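Local coordinates for protein phospholipase C-beta (PLC-beta) (Sepia officinalis, PDB 3QR0) that belongs to the phospholipase C-beta family, joining PH, EF-hand-like, TIM-barrel and C2 domains in one chain, with a calcium ion bound in the barrel, at residues I657-L662 against M697-D702; S668-V673 against T689-N694; K685-K690 against K704-K709. One frame throughout, in Å; residues are numbered along the deposited sequence.

Contact 1: residues I657-L662 against M697-D702; sequences ISAQFL and MDPYYD
In the C2 beta sandwich, I657 and A659 at the end of strand 650-660, and F661 just beyond it, are each tied by a backbone hydrogen bond to the loop 697-702, which runs roughly antiparallel to them. D702 N gives to I657 O at 2.8 Å, and A659 N reaches P699 O at 3.1 Å. F661 N, in turn, bonds to M697 O at 2.8 Å. P699 has no N-H to give to A659 O, which takes a CA-H contact from D698 instead, at 3.4 Å from D698 CA; the compact proline ring suits the place by packing its CG on A659 CB. The strand is itself irregular here, since I657 and S658 both face F764 of strand 761-771 in a classic beta bulge. Y701 has its CG anti to its own carbonyl carbon (chi1 -52°), which lays the ring back along the strand. Its edge, at CE2, lies 3.7 Å from the small A659 CB, and its OH comes within 3.4 Å of L662 CD1 while bonding to S669. Y700 also uses an edge: I657 CG2 lies in its ring plane, 3.8 Å from CE1, while D702 CB lies over one face. The polar ends reach into the EF-hand-like region, where S658 OG bonds to E230 and D698 forms a salt bridge with R190.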
loop_
_atom_site.group_PDB
_atom_site.type_symbol
_atom_site.label_atom_id
_atom_site.label_comp_id
_atom_site.label_asym_id
_atom_site.label_seq_id
_atom_site.Cartn_x
_atom_site.Cartn_y
_atom_site.Cartn_z
ATOM N N ILE A 657 -20.698 10.109 6.706
ATOM C CA ILE A 657 -22.022 10.471 6.198
ATOM C C ILE A 657 -22.714 9.276 5.553
ATOM O O ILE A 657 -23.829 8.915 5.937
ATOM C CB ILE A 657 -21.925 11.639 5.190
ATOM C CG1 ILE A 657 -21.390 12.895 5.892
ATOM C CG2 ILE A 657 -23.279 11.950 4.582
ATOM C CD1 ILE A 657 -20.984 13.994 4.938
ATOM N N SER A 658 -22.047 8.657 4.585
ATOM C CA SER A 658 -22.630 7.542 3.855
ATOM C C SER A 658 -21.555 6.663 3.228
ATOM O O SER A 658 -20.366 6.956 3.326
ATOM C CB SER A 658 -23.569 8.068 2.767
ATOM O OG SER A 658 -22.848 8.766 1.767
ATOM N N ALA A 659 -21.987 5.576 2.602
ATOM C CA ALA A 659 -21.097 4.716 1.829
ATOM C C ALA A 659 -21.805 4.234 0.577
ATOM O O ALA A 659 -23.031 4.204 0.528
ATOM C CB ALA A 659 -20.622 3.534 2.664
ATOM N N GLN A 660 -21.020 3.880 -0.437
ATOM C CA GLN A 660 -21.549 3.399 -1.704
ATOM C C GLN A 660 -20.907 2.075 -2.092
ATOM O O GLN A 660 -19.700 1.896 -1.937
ATOM C CB GLN A 660 -21.300 4.414 -2.820
ATOM C CG GLN A 660 -21.939 5.785 -2.581
ATOM C CD GLN A 660 -21.131 6.659 -1.647
ATOM O OE1 GLN A 660 -19.915 6.806 -1.811
ATOM N NE2 GLN A 660 -21.799 7.245 -0.653
ATOM N N PHE A 661 -21.732 1.160 -2.596
ATOM C CA PHE A 661 -21.269 -0.076 -3.221
ATOM C C PHE A 661 -20.343 -0.883 -2.332
ATOM O O PHE A 661 -19.291 -1.335 -2.770
ATOM C CB PHE A 661 -20.582 0.228 -4.553
ATOM C CG PHE A 661 -21.443 0.977 -5.515
ATOM C CD1 PHE A 661 -22.561 0.378 -6.070
ATOM C CD2 PHE A 661 -21.135 2.280 -5.873
ATOM C CE1 PHE A 661 -23.363 1.067 -6.966
ATOM C CE2 PHE A 661 -21.925 2.969 -6.770
ATOM C CZ PHE A 661 -23.043 2.365 -7.315
ATOM N N LEU A 662 -20.738 -1.057 -1.077
ATOM C CA LEU A 662 -19.947 -1.856 -0.147
ATOM C C LEU A 662 -19.953 -3.334 -0.516
ATOM O O LEU A 662 -18.989 -4.040 -0.237
ATOM C CB LEU A 662 -20.451 -1.688 1.285
ATOM C CG LEU A 662 -20.234 -0.313 1.911
ATOM C CD1 LEU A 662 -20.706 -0.350 3.356
ATOM C CD2 LEU A 662 -18.767 0.123 1.824
ATOM N N MET A 697 -25.566 -1.158 -0.887
ATOM C CA MET A 697 -25.475 -0.305 -2.076
ATOM C C MET A 697 -25.316 1.174 -1.724
ATOM O O MET A 697 -24.459 1.855 -2.287
ATOM C CB MET A 697 -26.706 -0.514 -2.969
ATOM C CG MET A 697 -26.664 0.216 -4.311
ATOM S SD MET A 697 -27.971 -0.331 -5.444
ATOM C CE MET A 697 -27.268 -1.868 -6.047
ATOM N N ASP A 698 -26.137 1.673 -0.805
ATOM C CA ASP A 698 -26.072 3.083 -0.429
ATOM C C ASP A 698 -26.508 3.362 1.016
ATOM O O ASP A 698 -27.415 4.153 1.244
ATOM C CB ASP A 698 -26.869 3.937 -1.432
ATOM C CG ASP A 698 -28.352 3.574 -1.497
ATOM O OD1 ASP A 698 -28.787 2.604 -0.844
ATOM O OD2 ASP A 698 -29.091 4.278 -2.217
ATOM N N PRO A 699 -25.837 2.731 1.999
ATOM C CA PRO A 699 -26.174 2.982 3.404
ATOM C C PRO A 699 -25.933 4.440 3.790
ATOM O O PRO A 699 -24.925 5.014 3.388
ATOM C CB PRO A 699 -25.217 2.057 4.168
ATOM C CG PRO A 699 -24.074 1.820 3.225
ATOM C CD PRO A 699 -24.702 1.796 1.865
ATOM N N TYR A 700 -26.853 5.025 4.555
ATOM C CA TYR A 700 -26.754 6.432 4.956
ATOM C C TYR A 700 -26.613 6.529 6.474
ATOM O O TYR A 700 -27.597 6.474 7.201
ATOM C CB TYR A 700 -27.981 7.201 4.441
ATOM C CG TYR A 700 -28.027 8.692 4.753
ATOM C CD1 TYR A 700 -26.886 9.484 4.683
ATOM C CD2 TYR A 700 -29.234 9.315 5.078
ATOM C CE1 TYR A 700 -26.937 10.852 4.958
ATOM C CE2 TYR A 700 -29.295 10.683 5.351
ATOM C CZ TYR A 700 -28.138 11.444 5.282
ATOM O OH TYR A 700 -28.178 12.790 5.550
ATOM N N TYR A 701 -25.377 6.664 6.950
ATOM C CA TYR A 701 -25.093 6.626 8.389
ATOM C C TYR A 701 -25.494 7.930 9.066
ATOM O O TYR A 701 -26.092 7.914 10.142
ATOM C CB TYR A 701 -23.609 6.339 8.662
ATOM C CG TYR A 701 -23.080 5.124 7.938
ATOM C CD1 TYR A 701 -23.320 3.833 8.419
ATOM C CD2 TYR A 701 -22.355 5.261 6.765
ATOM C CE1 TYR A 701 -22.836 2.716 7.743
ATOM C CE2 TYR A 701 -21.870 4.153 6.086
ATOM C CZ TYR A 701 -22.112 2.886 6.575
ATOM O OH TYR A 701 -21.625 1.800 5.883
ATOM N N ASP A 702 -25.163 9.053 8.428
ATOM C CA ASP A 702 -25.429 10.377 8.978
ATOM C C ASP A 702 -25.024 10.430 10.452
ATOM O O ASP A 702 -25.832 10.753 11.330
ATOM C CB ASP A 702 -26.910 10.736 8.802
ATOM C CG ASP A 702 -27.212 12.179 9.158
ATOM O OD1 ASP A 702 -26.326 13.044 9.003
ATOM O OD2 ASP A 702 -28.343 12.445 9.593
#

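Contact 2: residues S668-V673 against T689-N694; sequences SSYVEV and TKIIEN
T689 holds V671 by both of its backbone polar atoms, and its side chain does half of the work. From T689 CB, set 3.7 Å from V671 O, the side chain branches into a polar and an apolar arm. OG1 sits between the backbone N and the carbonyl carbon (chi1 64°), which turns it to accept the V671 N-H at 2.8 Å from V671 N, while its own proton goes to K690 O, so the hydroxyl is gripped as acceptor and donor at once. CG2, the other arm, rests 3.8 Å from V671 CB. The T689 N-H completes the clamp by bonding to V671 O.

Further along, strand 669-676 of the C2 sandwich and the departing chain make one antiparallel hydrogen-bonded pair, S669 with I692: S669 N gives to I692 O at 3.1 Å and I692 N gives to S669 O at 3.0 Å. Between this pair and the T689 clamp on V671, Y670 and I691 point the same way and lie side by side, Y670 CD2 4.0 Å from I691 CG1; the tyrosine ring also takes a cation-pi contact from K688. S668 OG finishes the row, accepting from N694 N at 3.2 Å. Serine fits at both of its positions because it is small and polar: the S669 hydroxyl bonds to Y701 and to a water. With T689 OG1 taking the bond to V671 N and S668 OG the one from N694 N, hydroxyls stand in for backbone carbonyls, and the two segments stay joined where regular sheet pairing gives out.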
loop_
_atom_site.group_PDB
_atom_site.type_symbol
_atom_site.label_atom_id
_atom_site.label_comp_id
_atom_site.label_asym_id
_atom_site.label_seq_id
_atom_site.Cartn_x
_atom_site.Cartn_y
_atom_site.Cartn_z
ATOM N N SER A 668 -25.349 -5.684 6.417
ATOM C CA SER A 668 -25.451 -4.670 7.458
ATOM C C SER A 668 -24.027 -4.213 7.763
ATOM O O SER A 668 -23.129 -5.045 7.875
ATOM C CB SER A 668 -26.110 -5.246 8.708
ATOM O OG SER A 668 -27.407 -5.737 8.410
ATOM N N SER A 669 -23.811 -2.906 7.874
ATOM C CA SER A 669 -22.455 -2.371 8.018
ATOM C C SER A 669 -22.334 -1.271 9.057
ATOM O O SER A 669 -23.320 -0.647 9.446
ATOM C CB SER A 669 -21.959 -1.828 6.680
ATOM O OG SER A 669 -22.651 -0.646 6.319
ATOM N N TYR A 670 -21.099 -1.049 9.499
ATOM C CA TYR A 670 -20.750 0.120 10.287
ATOM C C TYR A 670 -19.348 0.595 9.918
ATOM O O TYR A 670 -18.589 -0.112 9.245
ATOM C CB TYR A 670 -20.865 -0.161 11.796
ATOM C CG TYR A 670 -19.961 -1.255 12.328
ATOM C CD1 TYR A 670 -18.626 -0.997 12.634
ATOM C CD2 TYR A 670 -20.446 -2.541 12.555
ATOM C CE1 TYR A 670 -17.793 -1.993 13.133
ATOM C CE2 TYR A 670 -19.619 -3.547 13.061
ATOM C CZ TYR A 670 -18.295 -3.265 13.347
ATOM O OH TYR A 670 -17.462 -4.252 13.834
ATOM N N VAL A 671 -19.025 1.803 10.359
ATOM C CA VAL A 671 -17.752 2.432 10.052
ATOM C C VAL A 671 -17.078 2.871 11.341
ATOM O O VAL A 671 -17.736 3.365 12.265
ATOM C CB VAL A 671 -17.937 3.641 9.121
ATOM C CG1 VAL A 671 -16.572 4.254 8.743
ATOM C CG2 VAL A 671 -18.719 3.227 7.874
ATOM N N GLU A 672 -15.771 2.647 11.405
ATOM C CA GLU A 672 -14.946 3.067 12.527
ATOM C C GLU A 672 -13.850 4.020 12.046
ATOM O O GLU A 672 -13.419 3.956 10.895
ATOM C CB GLU A 672 -14.299 1.850 13.176
ATOM C CG GLU A 672 -15.245 0.959 13.937
ATOM C CD GLU A 672 -14.557 -0.298 14.422
ATOM O OE1 GLU A 672 -14.348 -1.207 13.592
ATOM O OE2 GLU A 672 -14.212 -0.370 15.622
ATOM N N VAL A 673 -13.404 4.900 12.933
ATOM C CA VAL A 673 -12.329 5.831 12.620
ATOM C C VAL A 673 -11.304 5.806 13.745
ATOM O O VAL A 673 -11.649 6.004 14.914
ATOM C CB VAL A 673 -12.852 7.269 12.416
ATOM C CG1 VAL A 673 -11.702 8.206 12.055
ATOM C CG2 VAL A 673 -13.918 7.296 11.320
ATOM N N THR A 689 -19.812 4.062 14.017
ATOM C CA THR A 689 -21.124 4.534 13.577
ATOM C C THR A 689 -22.218 3.575 14.006
ATOM O O THR A 689 -21.946 2.453 14.420
ATOM C CB THR A 689 -21.227 4.653 12.037
ATOM O OG1 THR A 689 -21.084 3.354 11.440
ATOM C CG2 THR A 689 -20.165 5.600 11.490
ATOM N N LYS A 690 -23.457 4.030 13.878
ATOM C CA LYS A 690 -24.602 3.145 13.924
ATOM C C LYS A 690 -24.515 2.110 12.799
ATOM O O LYS A 690 -23.800 2.298 11.811
ATOM C CB LYS A 690 -25.909 3.942 13.798
ATOM C CG LYS A 690 -26.115 4.647 12.445
ATOM C CD LYS A 690 -27.461 5.382 12.386
ATOM C CE LYS A 690 -27.478 6.647 13.240
ATOM N NZ LYS A 690 -26.452 7.638 12.810
ATOM N N ILE A 691 -25.266 1.028 12.952
ATOM C CA ILE A 691 -25.365 0.007 11.924
ATOM C C ILE A 691 -26.489 0.356 10.957
ATOM O O ILE A 691 -27.603 0.660 11.375
ATOM C CB ILE A 691 -25.638 -1.378 12.531
ATOM C CG1 ILE A 691 -24.378 -1.904 13.226
ATOM C CG2 ILE A 691 -26.103 -2.356 11.446
ATOM C CD1 ILE A 691 -24.648 -3.007 14.230
ATOM N N ILE A 692 -26.195 0.319 9.662
ATOM C CA ILE A 692 -27.245 0.419 8.662
ATOM C C ILE A 692 -27.514 -0.994 8.176
ATOM O O ILE A 692 -26.615 -1.664 7.659
ATOM C CB ILE A 692 -26.858 1.356 7.508
ATOM C CG1 ILE A 692 -26.641 2.781 8.034
ATOM C CG2 ILE A 692 -27.945 1.360 6.443
ATOM C CD1 ILE A 692 -27.911 3.434 8.605
ATOM N N GLU A 693 -28.748 -1.450 8.370
ATOM C CA GLU A 693 -29.113 -2.839 8.120
ATOM C C GLU A 693 -29.539 -3.067 6.673
ATOM O O GLU A 693 -30.205 -2.218 6.073
ATOM C CB GLU A 693 -30.250 -3.261 9.061
ATOM C CG GLU A 693 -29.862 -3.243 10.536
ATOM C CD GLU A 693 -30.954 -3.760 11.457
ATOM O OE1 GLU A 693 -32.153 -3.655 11.100
ATOM O OE2 GLU A 693 -30.610 -4.258 12.554
ATOM N N ASN A 694 -29.149 -4.220 6.133
ATOM C CA ASN A 694 -29.630 -4.717 4.839
ATOM C C ASN A 694 -29.524 -3.690 3.713
ATOM O O ASN A 694 -30.482 -3.449 2.977
ATOM C CB ASN A 694 -31.069 -5.234 4.969
ATOM C CG ASN A 694 -31.214 -6.327 6.028
ATOM O OD1 ASN A 694 -32.174 -6.332 6.796
ATOM N ND2 ASN A 694 -30.266 -7.252 6.069
HETATM O O HOH W 1 -25.161 -1.173 5.466
#

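Contact 3: residues K685-K690 against K704-K709; sequences KKFKTK and KVFVFK
F687 and F706 slide past each other from opposing strands, each ring lying over the other residue's CB. F687 CB is 3.5 Å from the centroid of the F706 ring, and F706 CB is 3.7 Å from the centroid of the F687 ring, both nearly on the ring normal, so one face of each ring receives a CH-pi contact. The planes are close to parallel, at 26°, but the rings are displaced so far that they barely overlap; their tightest approach is F687 CD2 to F706 CD2, 3.2 Å. This reciprocal fit rests on matching torsions: in each phenylalanine CG is anti to the carbonyl carbon and beside the backbone N (chi1 -65° in F687).

F708 shares this first torsion, but its differently turned ring presents its face to the edge of F687, with F687 CE1 3.7 Å from F708 CZ and the planes at 75°, an edge-to-face pair that completes an aromatic cluster. The F687 face opposite F706 carries K686, whose CG stands over the ring centre. Lysine suits this boundary: its extended aliphatic chain lies on the ring, and its NZ gives to a water 3.1 Å away that donates to V707 O, 2.9 Å from it. T689 adds its methyl CG2 near F706 CZ.

The weakly bonded strand 686-688 and strand 706-711 are outermost in two different sheets of the C2 sandwich, and their short segments run almost antiparallel, with axes 8.5 Å apart. The phenylalanines thus bridge the sheets at their margin, F706 and F708 also touching V673 of strand 669-676, which pairs with 686-688.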
loop_
_atom_site.group_PDB
_atom_site.type_symbol
_atom_site.label_atom_id
_atom_site.label_comp_id
_atom_site.label_asym_id
_atom_site.label_seq_id
_atom_site.Cartn_x
_atom_site.Cartn_y
_atom_site.Cartn_z
ATOM N N LYS A 685 -10.553 1.944 19.025
ATOM C CA LYS A 685 -11.800 1.412 19.587
ATOM C C LYS A 685 -12.616 2.467 20.339
ATOM O O LYS A 685 -13.177 2.180 21.396
ATOM C CB LYS A 685 -11.517 0.220 20.516
ATOM C CG LYS A 685 -10.699 -0.898 19.901
ATOM C CD LYS A 685 -11.428 -1.596 18.755
ATOM C CE LYS A 685 -10.635 -2.813 18.272
ATOM N NZ LYS A 685 -11.084 -3.310 16.938
ATOM N N LYS A 686 -12.677 3.678 19.791
ATOM C CA LYS A 686 -13.431 4.774 20.407
ATOM C C LYS A 686 -14.639 5.189 19.563
ATOM O O LYS A 686 -15.706 5.449 20.113
ATOM C CB LYS A 686 -12.520 5.984 20.635
ATOM C CG LYS A 686 -13.191 7.156 21.353
ATOM C CD LYS A 686 -12.228 8.330 21.531
ATOM C CE LYS A 686 -12.852 9.440 22.374
ATOM N NZ LYS A 686 -11.830 10.424 22.839
ATOM N N PHE A 687 -14.459 5.244 18.242
ATOM C CA PHE A 687 -15.451 5.800 17.328
ATOM C C PHE A 687 -16.042 4.757 16.380
ATOM O O PHE A 687 -15.330 4.167 15.569
ATOM C CB PHE A 687 -14.820 6.909 16.492
ATOM C CG PHE A 687 -14.390 8.107 17.284
ATOM C CD1 PHE A 687 -13.087 8.572 17.209
ATOM C CD2 PHE A 687 -15.294 8.785 18.095
ATOM C CE1 PHE A 687 -12.690 9.695 17.929
ATOM C CE2 PHE A 687 -14.899 9.901 18.819
ATOM C CZ PHE A 687 -13.598 10.353 18.737
ATOM N N LYS A 688 -17.351 4.561 16.471
ATOM C CA LYS A 688 -18.059 3.588 15.652
ATOM C C LYS A 688 -19.434 4.142 15.291
ATOM O O LYS A 688 -20.142 4.625 16.165
ATOM C CB LYS A 688 -18.205 2.283 16.436
ATOM C CG LYS A 688 -18.961 1.177 15.716
ATOM C CD LYS A 688 -18.989 -0.086 16.564
ATOM C CE LYS A 688 -20.084 -1.031 16.128
ATOM N NZ LYS A 688 -20.013 -2.314 16.881
ATOM N N THR A 689 -19.812 4.062 14.017
ATOM C CA THR A 689 -21.124 4.534 13.577
ATOM C C THR A 689 -22.218 3.575 14.006
ATOM O O THR A 689 -21.946 2.453 14.420
ATOM C CB THR A 689 -21.227 4.653 12.037
ATOM O OG1 THR A 689 -21.084 3.354 11.440
ATOM C CG2 THR A 689 -20.165 5.600 11.490
ATOM N N LYS A 690 -23.457 4.030 13.878
ATOM C CA LYS A 690 -24.602 3.145 13.924
ATOM C C LYS A 690 -24.515 2.110 12.799
ATOM O O LYS A 690 -23.800 2.298 11.811
ATOM C CB LYS A 690 -25.909 3.942 13.798
ATOM C CG LYS A 690 -26.115 4.647 12.445
ATOM C CD LYS A 690 -27.461 5.382 12.386
ATOM C CE LYS A 690 -27.478 6.647 13.240
ATOM N NZ LYS A 690 -26.452 7.638 12.810
ATOM N N LYS A 704 -23.026 11.528 13.899
ATOM C CA LYS A 704 -22.459 12.681 14.579
ATOM C C LYS A 704 -20.937 12.650 14.415
ATOM O O LYS A 704 -20.325 11.579 14.430
ATOM C CB LYS A 704 -22.846 12.667 16.063
ATOM C CG LYS A 704 -22.227 13.784 16.908
ATOM C CD LYS A 704 -22.687 15.168 16.455
ATOM C CE LYS A 704 -21.960 16.286 17.193
ATOM N NZ LYS A 704 -22.092 17.597 16.479
ATOM N N VAL A 705 -20.337 13.825 14.252
ATOM C CA VAL A 705 -18.908 13.929 13.973
ATOM C C VAL A 705 -18.032 13.288 15.060
ATOM O O VAL A 705 -18.343 13.365 16.254
ATOM C CB VAL A 705 -18.486 15.408 13.770
ATOM C CG1 VAL A 705 -18.722 16.226 15.037
ATOM C CG2 VAL A 705 -17.040 15.491 13.328
ATOM N N PHE A 706 -16.956 12.637 14.622
ATOM C CA PHE A 706 -15.929 12.113 15.510
ATOM C C PHE A 706 -14.822 13.164 15.622
ATOM O O PHE A 706 -14.235 13.552 14.617
ATOM C CB PHE A 706 -15.321 10.819 14.953
ATOM C CG PHE A 706 -16.309 9.697 14.725
ATOM C CD1 PHE A 706 -16.200 8.888 13.595
ATOM C CD2 PHE A 706 -17.315 9.421 15.640
ATOM C CE1 PHE A 706 -17.087 7.833 13.383
ATOM C CE2 PHE A 706 -18.204 8.371 15.430
ATOM C CZ PHE A 706 -18.091 7.581 14.301
ATOM N N VAL A 707 -14.530 13.608 16.841
ATOM C CA VAL A 707 -13.582 14.700 17.063
ATOM C C VAL A 707 -12.279 14.207 17.678
ATOM O O VAL A 707 -12.287 13.580 18.733
ATOM C CB VAL A 707 -14.191 15.766 18.001
ATOM C CG1 VAL A 707 -13.200 16.904 18.240
ATOM C CG2 VAL A 707 -15.503 16.304 17.426
ATOM N N PHE A 708 -11.163 14.496 17.015
ATOM C CA PHE A 708 -9.837 14.302 17.594
ATOM C C PHE A 708 -9.328 15.687 17.983
ATOM O O PHE A 708 -8.659 16.357 17.199
ATOM C CB PHE A 708 -8.890 13.636 16.591
ATOM C CG PHE A 708 -9.366 12.300 16.103
ATOM C CD1 PHE A 708 -10.237 12.212 15.028
ATOM C CD2 PHE A 708 -8.940 11.129 16.711
ATOM C CE1 PHE A 708 -10.679 10.976 14.569
ATOM C CE2 PHE A 708 -9.376 9.888 16.258
ATOM C CZ PHE A 708 -10.249 9.812 15.189
ATOM N N LYS A 709 -9.664 16.102 19.201
ATOM C CA LYS A 709 -9.560 17.500 19.617
ATOM C C LYS A 709 -8.152 18.073 19.471
ATOM O O LYS A 709 -7.968 19.119 18.849
ATOM C CB LYS A 709 -10.047 17.647 21.067
ATOM C CG LYS A 709 -10.122 19.074 21.588
ATOM C CD LYS A 709 -11.044 19.949 20.750
ATOM C CE LYS A 709 -11.392 21.235 21.476
ATOM N NZ LYS A 709 -12.181 22.153 20.610
HETATM O O HOH W 2 -10.581 11.815 20.306
#

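All three contacts lie in the C2 domain, and the chain from K685 to K709 contributes to each. Contact 1 is the most buried, wedged against the EF-hand-like region; contacts 2 and 3 are only partly buried. Backbone bonds dominate contact 1, hydroxyls supplement them in contact 2, and contact 3 relies on aromatic rings, consistent with its place between outermost strands of two sheets, which share no backbone bonds here. Contacts 2 and 3 share T689 and K690 and meet again where E672 CB packs against F687 O. Contact 1 joins them through Y701: besides the hydroxyl bonding to S669, its carbonyl probably takes a bond from the K690 ammonium.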